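PDB 5AZ0: uncharacterized protein from Bombyx mori, which probably reduces aldehydes and ketones to alcohols with a nicotinamide cofactor, as an aldo-keto reductase of the silkworm. Local coordinates for residues A[225-229]-A[259-264]; A[199-205]-A[306-312]. All coordinates share one frame; numbering follows the deposited sequence.

How the contacts relate
Both contacts lie on the same side of the barrel, with centres about 11 Å apart, and each uses one loop that leaves the C-terminal end of a barrel strand (219-223 in contact 1, 195-199 in contact 2). In contact 1 the loop after strand 219-223 packs on helix 259-269, mostly through apolar side chains in a buried setting. Contact 2 joins two loops, the one after strand 195-199 and the tail after helix 297-304; it is partly buried, runs out to solvent, and rests on hydrogen bonds to carboxylates, amides and backbone carbonyls. The two meet where CA of G227 packs against OG1 of T312 (3.3 Å), so the tail packs against the turn of contact 1.

Contact 1 (A[225-229]-A[259-264]); sequences PFGTM and VTQVNL
The ring of F226 packs against T260 and L264 on the first turns of helix 259-269, joining strand 219-223 of this TIM barrel, through the loop that follows it, to the helix that leads on to the next strand. CE1 of F226 lies 3.6 Å from CB of T260, and the same ring corner is 3.7 Å from CD2 of L264, both approached obliquely. The backbone O of T260 lies in the ring plane at its edge, where the weakly positive C-H rim suits a carbonyl. The amide of N263 also stands at the edge, its plane nearly perpendicular to the ring (89°). With CG of F226 anti to its own carbonyl carbon (chi1 -61°), the phenyl extends from the loop to the helix.

On one flank P225, whose compact, rigid ring offers an apolar edge, sets CB 3.9 Å from CD2 of L264, extending the apolar patch begun by the phenyl. On another flank comes M229, a long flexible chain that can reach across. It runs out with CG opposite its backbone N (chi1 -176°) and bends at the sulfur, which brings SD to 3.7 Å from CG1 of V259 and CE to 4.0 Å from CG2 of T260. V259 is backed by M248 and L249 of helix 246-255, while L264 also touches I290.

F226 and M229 reach the same helix because they are the ends of a type II' turn. G227 occupies its second position, where the positive phi is easy for a residue without a side chain. In related aldo-keto reductases this loop helps to cover the cofactor, and a similar role is plausible here. The turn is closed by M229 N donating to F226 O at 2.8 Å.

Contact 2 (A[199-205]-A[306-312]); sequences EVNLNLS and FDNGFRT. With ACT (acetate ion), chain G; EDO (1,2-ethanediol), chain C; ACT (acetate ion), chain D.
The guanidinium of R311 carries CD2 of L204 over one face, offset toward the rim and 3.6 Å from NH1, while at its edge lie a water and the oxygen of an acetate. The ring of F310 has a second acetate's methyl over one face, both acetates probably from the crystallisation liquor, and another water in plane at its edge. The side chains of N203 and N308 lie side by side and point the same way, their amide planes 25° apart.

E199 reaches the tail with its chain extended, CG anti to the backbone N (chi1 -178°). Its OE2 is gripped twice: T312 N donates to the syn lone pair (2.8 Å) and N201 ND2 to the anti one (2.7 Å). OE1 takes V313 N. Without this carboxylate, as with an alanine here, the T312 and V313 amides would probably lose their acceptor and the tail would be less firmly tied to the strand end.

An amide suits N203 because ND2 has two hydrogens, serving F306 O (3.0 Å) and E240 O. Its backbone O separately receives N308 N in a nearly straight bond (2.9 Å). N308 OD1 closes an Asx turn on F310 N across G309, which adopts a positive phi. S205 meets the D307 carboxylate from above its plane, N donating to OD1 (3.0 Å) and OG to OD2 (2.7 Å).

The contact thus ties the loop between TIM-barrel strand 195-199 and helix 207-215 to the C-terminal tail after the last helix, 297-304; L202 meets N263 and Y266 on helix 259-269, and both L202 and F306 touch M248 of helix 246-255.

Contact 1 (A[225-229]-A[259-264])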
loop_
_atom_site.group_PDB
_atom_site.type_symbol
_atom_site.label_atom_id
_atom_site.label_comp_id
_atom_site.label_asym_id
_atom_site.label_seq_id
_atom_site.Cartn_x
_atom_site.Cartn_y
_atom_site.Cartn_z
ATOM N N PRO A 225 3.105 -7.498 -2.674
ATOM C CA PRO A 225 4.361 -7.582 -3.385
ATOM C C PRO A 225 4.812 -9.020 -3.686
ATOM O O PRO A 225 5.647 -9.213 -4.561
ATOM C CB PRO A 225 5.341 -6.842 -2.467
ATOM C CG PRO A 225 4.740 -7.048 -1.084
ATOM C CD PRO A 225 3.269 -6.990 -1.298
ATOM N N PHE A 226 4.262 -10.008 -2.994
ATOM C CA PHE A 226 4.579 -11.430 -3.225
ATOM C C PHE A 226 3.550 -12.120 -4.117
ATOM O O PHE A 226 3.701 -13.309 -4.428
ATOM C CB PHE A 226 4.622 -12.181 -1.885
ATOM C CG PHE A 226 5.666 -11.658 -0.919
ATOM C CD1 PHE A 226 6.993 -11.633 -1.261
ATOM C CD2 PHE A 226 5.300 -11.189 0.339
ATOM C CE1 PHE A 226 7.949 -11.093 -0.389
ATOM C CE2 PHE A 226 6.233 -10.675 1.222
ATOM C CZ PHE A 226 7.563 -10.665 0.887
ATOM N N GLY A 227 2.516 -11.382 -4.522
ATOM C CA GLY A 227 1.442 -11.909 -5.316
ATOM C C GLY A 227 0.947 -13.208 -4.710
ATOM O O GLY A 227 0.629 -13.253 -3.521
ATOM N N THR A 228 0.902 -14.275 -5.510
ATOM C CA THR A 228 0.428 -15.598 -5.007
ATOM C C THR A 228 1.604 -16.513 -4.646
ATOM O O THR A 228 1.442 -17.692 -4.489
ATOM C CB THR A 228 -0.504 -16.297 -6.040
ATOM O OG1 THR A 228 0.158 -16.395 -7.316
ATOM C CG2 THR A 228 -1.858 -15.525 -6.198
ATOM N N MET A 229 2.799 -15.975 -4.484
ATOM C CA MET A 229 3.952 -16.818 -4.230
ATOM C C MET A 229 3.897 -17.455 -2.868
ATOM O O MET A 229 4.270 -18.621 -2.706
ATOM C CB MET A 229 5.237 -16.036 -4.338
ATOM C CG MET A 229 6.429 -16.929 -4.165
ATOM S SD MET A 229 7.906 -16.045 -4.569
ATOM C CE MET A 229 8.107 -15.047 -3.096
ATOM N N VAL A 259 14.002 -16.338 -0.997
ATOM C CA VAL A 259 13.194 -16.156 -2.169
ATOM C C VAL A 259 12.349 -14.884 -2.002
ATOM O O VAL A 259 12.234 -14.104 -2.934
ATOM C CB VAL A 259 12.361 -17.409 -2.470
ATOM C CG1 VAL A 259 11.209 -17.124 -3.412
ATOM C CG2 VAL A 259 13.251 -18.483 -3.083
ATOM N N THR A 260 11.804 -14.677 -0.813
ATOM C CA THR A 260 11.024 -13.490 -0.550
ATOM C C THR A 260 11.909 -12.259 -0.601
ATOM O O THR A 260 11.495 -11.234 -1.089
ATOM C CB THR A 260 10.280 -13.579 0.775
ATOM O OG1 THR A 260 11.207 -13.839 1.809
ATOM C CG2 THR A 260 9.263 -14.632 0.707
ATOM N N GLN A 261 13.142 -12.373 -0.164
ATOM C CA GLN A 261 14.036 -11.256 -0.225
ATOM C C GLN A 261 14.467 -10.851 -1.623
ATOM O O GLN A 261 14.809 -9.662 -1.844
ATOM C CB GLN A 261 15.306 -11.510 0.588
ATOM C CG GLN A 261 15.079 -11.633 2.091
ATOM C CD GLN A 261 16.330 -12.088 2.860
ATOM O OE1 GLN A 261 17.060 -12.948 2.405
ATOM N NE2 GLN A 261 16.605 -11.457 3.999
ATOM N N VAL A 262 14.568 -11.850 -2.511
ATOM C CA VAL A 262 14.853 -11.605 -3.886
ATOM C C VAL A 262 13.714 -10.780 -4.475
ATOM O O VAL A 262 13.978 -9.763 -5.044
ATOM C CB VAL A 262 15.067 -12.919 -4.712
ATOM C CG1 VAL A 262 15.135 -12.643 -6.217
ATOM C CG2 VAL A 262 16.382 -13.586 -4.308
ATOM N N ASN A 263 12.513 -11.282 -4.325
ATOM C CA ASN A 263 11.278 -10.573 -4.677
ATOM C C ASN A 263 11.260 -9.110 -4.180
ATOM O O ASN A 263 11.119 -8.200 -4.995
ATOM C CB ASN A 263 10.097 -11.350 -4.171
ATOM C CG ASN A 263 8.772 -10.901 -4.743
ATOM O OD1 ASN A 263 8.573 -9.739 -5.188
ATOM N ND2 ASN A 263 7.826 -11.788 -4.694
ATOM N N LEU A 264 11.495 -8.864 -2.883
ATOM C CA LEU A 264 11.476 -7.472 -2.390
ATOM C C LEU A 264 12.603 -6.639 -2.912
ATOM O O LEU A 264 12.450 -5.428 -3.193
ATOM C CB LEU A 264 11.424 -7.363 -0.850
ATOM C CG LEU A 264 10.180 -7.960 -0.235
ATOM C CD1 LEU A 264 10.128 -7.682 1.301
ATOM C CD2 LEU A 264 8.903 -7.511 -0.911
#

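Contact 2 (A[199-205]-A[306-312])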
loop_
_atom_site.group_PDB
_atom_site.type_symbol
_atom_site.label_atom_id
_atom_site.label_comp_id
_atom_site.label_asym_id
_atom_site.label_seq_id
_atom_site.Cartn_x
_atom_site.Cartn_y
_atom_site.Cartn_z
ATOM N N GLU A 199 -1.136 -2.814 -6.732
ATOM C CA GLU A 199 -0.472 -4.135 -6.746
ATOM C C GLU A 199 0.680 -4.198 -7.711
ATOM O O GLU A 199 0.519 -3.885 -8.884
ATOM C CB GLU A 199 -1.461 -5.229 -7.097
ATOM C CG GLU A 199 -0.834 -6.644 -7.088
ATOM C CD GLU A 199 -1.843 -7.757 -7.545
ATOM O OE1 GLU A 199 -3.090 -7.526 -7.575
ATOM O OE2 GLU A 199 -1.366 -8.840 -7.934
ATOM N N VAL A 200 1.854 -4.559 -7.196
ATOM C CA VAL A 200 3.012 -4.911 -8.016
ATOM C C VAL A 200 3.661 -6.113 -7.377
ATOM O O VAL A 200 3.848 -6.180 -6.156
ATOM C CB VAL A 200 4.059 -3.819 -8.115
ATOM C CG1 VAL A 200 4.934 -4.027 -9.382
ATOM C CG2 VAL A 200 3.409 -2.445 -8.193
ATOM N N ASN A 201 3.989 -7.079 -8.213
ATOM C CA ASN A 201 4.663 -8.353 -7.826
ATOM C C ASN A 201 5.299 -9.025 -9.103
ATOM O O ASN A 201 5.416 -8.388 -10.166
ATOM C CB ASN A 201 3.679 -9.254 -7.054
ATOM C CG ASN A 201 2.391 -9.468 -7.819
ATOM O OD1 ASN A 201 2.412 -10.027 -8.947
ATOM N ND2 ASN A 201 1.253 -9.103 -7.212
ATOM N N LEU A 202 5.863 -10.224 -8.965
ATOM C CA LEU A 202 6.617 -10.808 -10.075
ATOM C C LEU A 202 5.716 -11.195 -11.304
ATOM O O LEU A 202 6.182 -11.131 -12.412
ATOM C CB LEU A 202 7.489 -11.938 -9.583
ATOM C CG LEU A 202 8.609 -11.487 -8.686
ATOM C CD1 LEU A 202 9.172 -12.697 -7.980
ATOM C CD2 LEU A 202 9.705 -10.737 -9.454
ATOM N N ASN A 203 4.451 -11.509 -11.065
ATOM C CA ASN A 203 3.489 -11.819 -12.083
ATOM C C ASN A 203 2.740 -10.631 -12.637
ATOM O O ASN A 203 2.200 -10.756 -13.757
ATOM C CB ASN A 203 2.443 -12.817 -11.565
ATOM C CG ASN A 203 3.064 -14.150 -11.149
ATOM O OD1 ASN A 203 2.674 -14.750 -10.173
ATOM N ND2 ASN A 203 4.066 -14.586 -11.880
ATOM N N LEU A 204 2.647 -9.519 -11.851
ATOM C CA LEU A 204 1.997 -8.298 -12.284
ATOM C C LEU A 204 2.952 -7.125 -12.180
ATOM O O LEU A 204 2.936 -6.343 -11.205
ATOM C CB LEU A 204 0.765 -8.043 -11.462
ATOM C CG LEU A 204 -0.212 -6.968 -11.966
ATOM C CD1 LEU A 204 -1.036 -7.519 -13.122
ATOM C CD2 LEU A 204 -1.176 -6.492 -10.847
ATOM N N SER A 205 3.786 -6.969 -13.180
ATOM C CA SER A 205 4.812 -5.929 -13.126
ATOM C C SER A 205 4.292 -4.508 -13.253
ATOM O O SER A 205 5.015 -3.603 -12.880
ATOM C CB SER A 205 5.836 -6.122 -14.268
ATOM O OG SER A 205 5.244 -5.718 -15.519
ATOM N N PHE A 306 8.851 -13.733 -15.193
ATOM C CA PHE A 306 7.626 -14.164 -14.497
ATOM C C PHE A 306 6.386 -13.326 -14.786
ATOM O O PHE A 306 5.283 -13.730 -14.450
ATOM C CB PHE A 306 7.902 -14.202 -13.007
ATOM C CG PHE A 306 8.818 -15.319 -12.584
ATOM C CD1 PHE A 306 8.409 -16.659 -12.731
ATOM C CD2 PHE A 306 10.049 -15.043 -11.986
ATOM C CE1 PHE A 306 9.221 -17.715 -12.333
ATOM C CE2 PHE A 306 10.875 -16.096 -11.561
ATOM C CZ PHE A 306 10.454 -17.433 -11.748
ATOM N N ASP A 307 6.559 -12.144 -15.358
ATOM C CA ASP A 307 5.445 -11.223 -15.596
ATOM C C ASP A 307 4.438 -11.803 -16.607
ATOM O O ASP A 307 4.853 -12.150 -17.686
ATOM C CB ASP A 307 5.992 -9.930 -16.190
ATOM C CG ASP A 307 4.926 -8.824 -16.300
ATOM O OD1 ASP A 307 3.913 -8.815 -15.591
ATOM O OD2 ASP A 307 5.152 -7.918 -17.080
ATOM N N ASN A 308 3.163 -11.926 -16.255
ATOM C CA ASN A 308 2.168 -12.518 -17.136
ATOM C C ASN A 308 0.779 -11.939 -16.969
ATOM O O ASN A 308 -0.202 -12.542 -17.414
ATOM C CB ASN A 308 2.102 -14.009 -16.837
ATOM C CG ASN A 308 1.697 -14.263 -15.400
ATOM O OD1 ASN A 308 1.218 -13.379 -14.741
ATOM N ND2 ASN A 308 1.908 -15.457 -14.918
ATOM N N GLY A 309 0.659 -10.799 -16.292
ATOM C CA GLY A 309 -0.617 -10.173 -16.144
ATOM C C GLY A 309 -1.565 -10.767 -15.112
ATOM O O GLY A 309 -2.663 -10.252 -14.981
ATOM N N PHE A 310 -1.152 -11.763 -14.345
ATOM C CA PHE A 310 -2.018 -12.360 -13.313
ATOM C C PHE A 310 -2.162 -11.412 -12.073
ATOM O O PHE A 310 -1.177 -11.118 -11.386
ATOM C CB PHE A 310 -1.411 -13.695 -12.838
ATOM C CG PHE A 310 -2.316 -14.460 -11.910
ATOM C CD1 PHE A 310 -2.316 -14.211 -10.531
ATOM C CD2 PHE A 310 -3.198 -15.436 -12.412
ATOM C CE1 PHE A 310 -3.219 -14.876 -9.677
ATOM C CE2 PHE A 310 -4.088 -16.124 -11.564
ATOM C CZ PHE A 310 -4.102 -15.847 -10.196
ATOM N N ARG A 311 -3.370 -10.952 -11.808
ATOM C CA ARG A 311 -3.644 -9.944 -10.796
ATOM C C ARG A 311 -4.196 -10.670 -9.556
ATOM O O ARG A 311 -5.241 -11.314 -9.603
ATOM C CB ARG A 311 -4.645 -8.960 -11.355
ATOM C CG ARG A 311 -4.909 -7.808 -10.420
ATOM C CD ARG A 311 -5.938 -6.913 -11.017
ATOM N NE ARG A 311 -5.409 -6.148 -12.134
ATOM C CZ ARG A 311 -4.632 -5.070 -12.033
ATOM N NH1 ARG A 311 -4.246 -4.589 -10.823
ATOM N NH2 ARG A 311 -4.221 -4.453 -13.162
ATOM N N THR A 312 -3.423 -10.631 -8.485
ATOM C CA THR A 312 -3.794 -11.257 -7.202
ATOM C C THR A 312 -5.050 -10.646 -6.602
ATOM O O THR A 312 -5.854 -11.365 -6.059
ATOM C CB THR A 312 -2.625 -11.143 -6.225
ATOM O OG1 THR A 312 -1.473 -11.812 -6.783
ATOM C CG2 THR A 312 -2.996 -11.715 -4.875
HETATM C C ACT G . -6.450 -12.258 -12.650
HETATM O O ACT G . -5.772 -11.663 -13.562
HETATM O OXT ACT G . -7.339 -11.775 -11.883
HETATM C CH3 ACT G . -6.144 -13.664 -12.384
HETATM C C1 EDO C . 9.282 -5.086 -16.847
HETATM O O1 EDO C . 9.873 -4.224 -15.835
HETATM C C2 EDO C . 8.972 -6.329 -16.024
HETATM O O2 EDO C . 8.101 -7.258 -16.656
HETATM C C ACT D . -3.924 -0.612 -11.394
HETATM O O ACT D . -3.500 -1.600 -10.611
HETATM O OXT ACT D . -4.224 0.560 -11.025
HETATM C CH3 ACT D . -4.126 -0.737 -12.878
HETATM O O HOH W 1 -4.758 -5.206 -8.127
HETATM O O HOH W 2 0.051 -11.398 -9.082
#